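Local structure of replication protein A (3E0E) at residues Q38-F43 with G53-E58. The protein probably binds DNA, this chain being one OB-fold domain of a longer archaeal replication protein. Numbering follows the deposited sequence.
Sequences QLKSLF and GTLWNE
The carbonyl oxygen of G53 takes two donors from the facing strand: the backbone N of L42 at 2.8 Å and the weaker CA-H of S41. They belong to the antiparallel hairpin of strands 37-46 and 49-56, the second and third strands of the OB-fold barrel. L42 and G53 form one hydrogen-bonded pair, completed by G53 N on L42 O, and K40 and L55 form the next. L55 N reaches K40 O at 2.9 Å, while L55 O accepts both K40 N and the CA-H of L39.

On the face with K40 and L42, L55 extends CD1 to within 3.8 Å of L42 CD1, and both leucines also meet I90 of strand 89-92. K40 runs alongside L55 and bends at chi2, chi3 and chi4, pressing CE tightly on L55 CD1 at 3.5 Å; its NZ continues to the carbonyls of A60 and F62.

The opposite face carries L39 and W56. With L39 CG turned opposite its own backbone N (chi1 170°), CD2 settles over the six-membered ring of W56 in a CH-pi contact, 3.9 Å from its centroid and 7° off the normal. L39 CB adds to this packing, lying 3.9 Å from W56 CZ3 at the rim of the same ring.

The pairing ends at Q38, whose O receives N57 N from above the carbonyl plane. The Q38 side chain lies beside N57 O, with CB 3.7 Å from it, and touches A60 and D61; an alanine here would probably lose the outer part of the cover of N57 O and open a gap beside those two residues. N57, in turn, swings its side-chain OD1 back to Q38 N in a weak bond of 3.5 Å.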
loop_
_atom_site.group_PDB
_atom_site.type_symbol
_atom_site.label_atom_id
_atom_site.label_comp_id
_atom_site.label_asym_id
_atom_site.label_seq_id
_atom_site.Cartn_x
_atom_site.Cartn_y
_atom_site.Cartn_z
ATOM N N GLN A 38 -10.831 8.253 -6.590
ATOM C CA GLN A 38 -9.421 8.630 -6.648
ATOM C C GLN A 38 -8.554 7.399 -6.483
ATOM O O GLN A 38 -8.988 6.395 -5.929
ATOM C CB GLN A 38 -9.042 9.579 -5.511
ATOM C CG GLN A 38 -9.833 10.845 -5.403
ATOM C CD GLN A 38 -9.185 11.809 -4.438
ATOM O OE1 GLN A 38 -8.965 11.490 -3.261
ATOM N NE2 GLN A 38 -8.864 12.994 -4.926
ATOM N N LEU A 39 -7.317 7.497 -6.958
ATOM C CA LEU A 39 -6.347 6.414 -6.836
ATOM C C LEU A 39 -4.958 6.988 -6.634
ATOM O O LEU A 39 -4.551 7.910 -7.335
ATOM C CB LEU A 39 -6.332 5.526 -8.095
ATOM C CG LEU A 39 -5.216 4.472 -8.250
ATOM C CD1 LEU A 39 -3.899 5.146 -8.600
ATOM C CD2 LEU A 39 -5.090 3.632 -6.990
ATOM N N LYS A 40 -4.229 6.431 -5.676
ATOM C CA LYS A 40 -2.856 6.841 -5.422
ATOM C C LYS A 40 -2.108 5.522 -5.273
ATOM O O LYS A 40 -2.409 4.735 -4.376
ATOM C CB LYS A 40 -2.753 7.654 -4.127
ATOM C CG LYS A 40 -1.872 8.900 -4.227
ATOM C CD LYS A 40 -0.650 8.835 -3.318
ATOM C CE LYS A 40 -1.006 8.899 -1.835
ATOM N NZ LYS A 40 -0.960 10.290 -1.277
ATOM N N SER A 41 -1.166 5.258 -6.173
ATOM C CA SER A 41 -0.393 4.028 -6.104
ATOM C C SER A 41 0.893 4.213 -5.309
ATOM O O SER A 41 1.520 5.272 -5.347
ATOM C CB SER A 41 -0.045 3.529 -7.511
ATOM O OG SER A 41 -1.216 3.247 -8.256
ATOM N N LEU A 42 1.279 3.164 -4.593
ATOM C CA LEU A 42 2.499 3.167 -3.801
ATOM C C LEU A 42 3.290 1.925 -4.156
ATOM O O LEU A 42 2.715 0.907 -4.530
ATOM C CB LEU A 42 2.191 3.090 -2.301
ATOM C CG LEU A 42 1.305 4.152 -1.658
ATOM C CD1 LEU A 42 1.196 3.889 -0.153
ATOM C CD2 LEU A 42 1.893 5.522 -1.924
ATOM N N PHE A 43 4.611 2.012 -4.076
ATOM C CA PHE A 43 5.415 0.827 -4.298
ATOM C C PHE A 43 5.993 0.572 -2.917
ATOM O O PHE A 43 6.696 1.412 -2.359
ATOM C CB PHE A 43 6.525 1.049 -5.323
ATOM C CG PHE A 43 7.102 -0.234 -5.844
ATOM C CD1 PHE A 43 8.404 -0.606 -5.539
ATOM C CD2 PHE A 43 6.315 -1.100 -6.599
ATOM C CE1 PHE A 43 8.919 -1.825 -5.976
ATOM C CE2 PHE A 43 6.819 -2.321 -7.040
ATOM C CZ PHE A 43 8.124 -2.684 -6.727
ATOM N N GLY A 53 0.815 -1.048 -3.932
ATOM C CA GLY A 53 -0.295 -0.826 -3.024
ATOM C C GLY A 53 -1.201 0.218 -3.641
ATOM O O GLY A 53 -0.710 1.186 -4.216
ATOM N N THR A 54 -2.513 0.029 -3.548
ATOM C CA THR A 54 -3.438 0.996 -4.117
ATOM C C THR A 54 -4.323 1.657 -3.060
ATOM O O THR A 54 -5.084 0.994 -2.350
ATOM C CB THR A 54 -4.327 0.355 -5.210
ATOM O OG1 THR A 54 -5.029 -0.771 -4.672
ATOM C CG2 THR A 54 -3.470 -0.102 -6.384
ATOM N N LEU A 55 -4.189 2.973 -2.959
ATOM C CA LEU A 55 -4.957 3.782 -2.020
ATOM C C LEU A 55 -6.142 4.315 -2.807
ATOM O O LEU A 55 -5.961 4.985 -3.822
ATOM C CB LEU A 55 -4.106 4.948 -1.511
ATOM C CG LEU A 55 -2.872 4.619 -0.667
ATOM C CD1 LEU A 55 -2.040 5.873 -0.484
ATOM C CD2 LEU A 55 -3.294 4.043 0.683
ATOM N N TRP A 56 -7.352 4.022 -2.346
ATOM C CA TRP A 56 -8.542 4.461 -3.059
ATOM C C TRP A 56 -9.323 5.565 -2.369
ATOM O O TRP A 56 -9.336 5.673 -1.141
ATOM C CB TRP A 56 -9.488 3.280 -3.305
ATOM C CG TRP A 56 -8.867 2.159 -4.066
ATOM C CD1 TRP A 56 -8.317 1.023 -3.550
ATOM C CD2 TRP A 56 -8.728 2.066 -5.486
ATOM N NE1 TRP A 56 -7.844 0.224 -4.563
ATOM C CE2 TRP A 56 -8.083 0.841 -5.763
ATOM C CE3 TRP A 56 -9.086 2.901 -6.555
ATOM C CZ2 TRP A 56 -7.787 0.427 -7.065
ATOM C CZ3 TRP A 56 -8.793 2.488 -7.852
ATOM C CH2 TRP A 56 -8.148 1.262 -8.093
ATOM N N ASN A 57 -9.969 6.378 -3.192
ATOM C CA ASN A 57 -10.802 7.475 -2.739
ATOM C C ASN A 57 -10.137 8.342 -1.666
ATOM O O ASN A 57 -9.076 8.906 -1.917
ATOM C CB ASN A 57 -12.142 6.904 -2.279
ATOM C CG ASN A 57 -12.740 5.949 -3.307
ATOM O OD1 ASN A 57 -12.685 6.206 -4.516
ATOM N ND2 ASN A 57 -13.312 4.846 -2.835
ATOM N N GLU A 58 -10.728 8.461 -0.480
ATOM C CA GLU A 58 -10.121 9.309 0.547
ATOM C C GLU A 58 -8.699 8.917 0.953
ATOM O O GLU A 58 -7.883 9.780 1.265
ATOM C CB GLU A 58 -10.999 9.375 1.801
ATOM C CG GLU A 58 -11.292 8.038 2.439
ATOM C CD GLU A 58 -12.681 7.544 2.108
ATOM O OE1 GLU A 58 -13.487 7.378 3.048
ATOM O OE2 GLU A 58 -12.969 7.327 0.912
#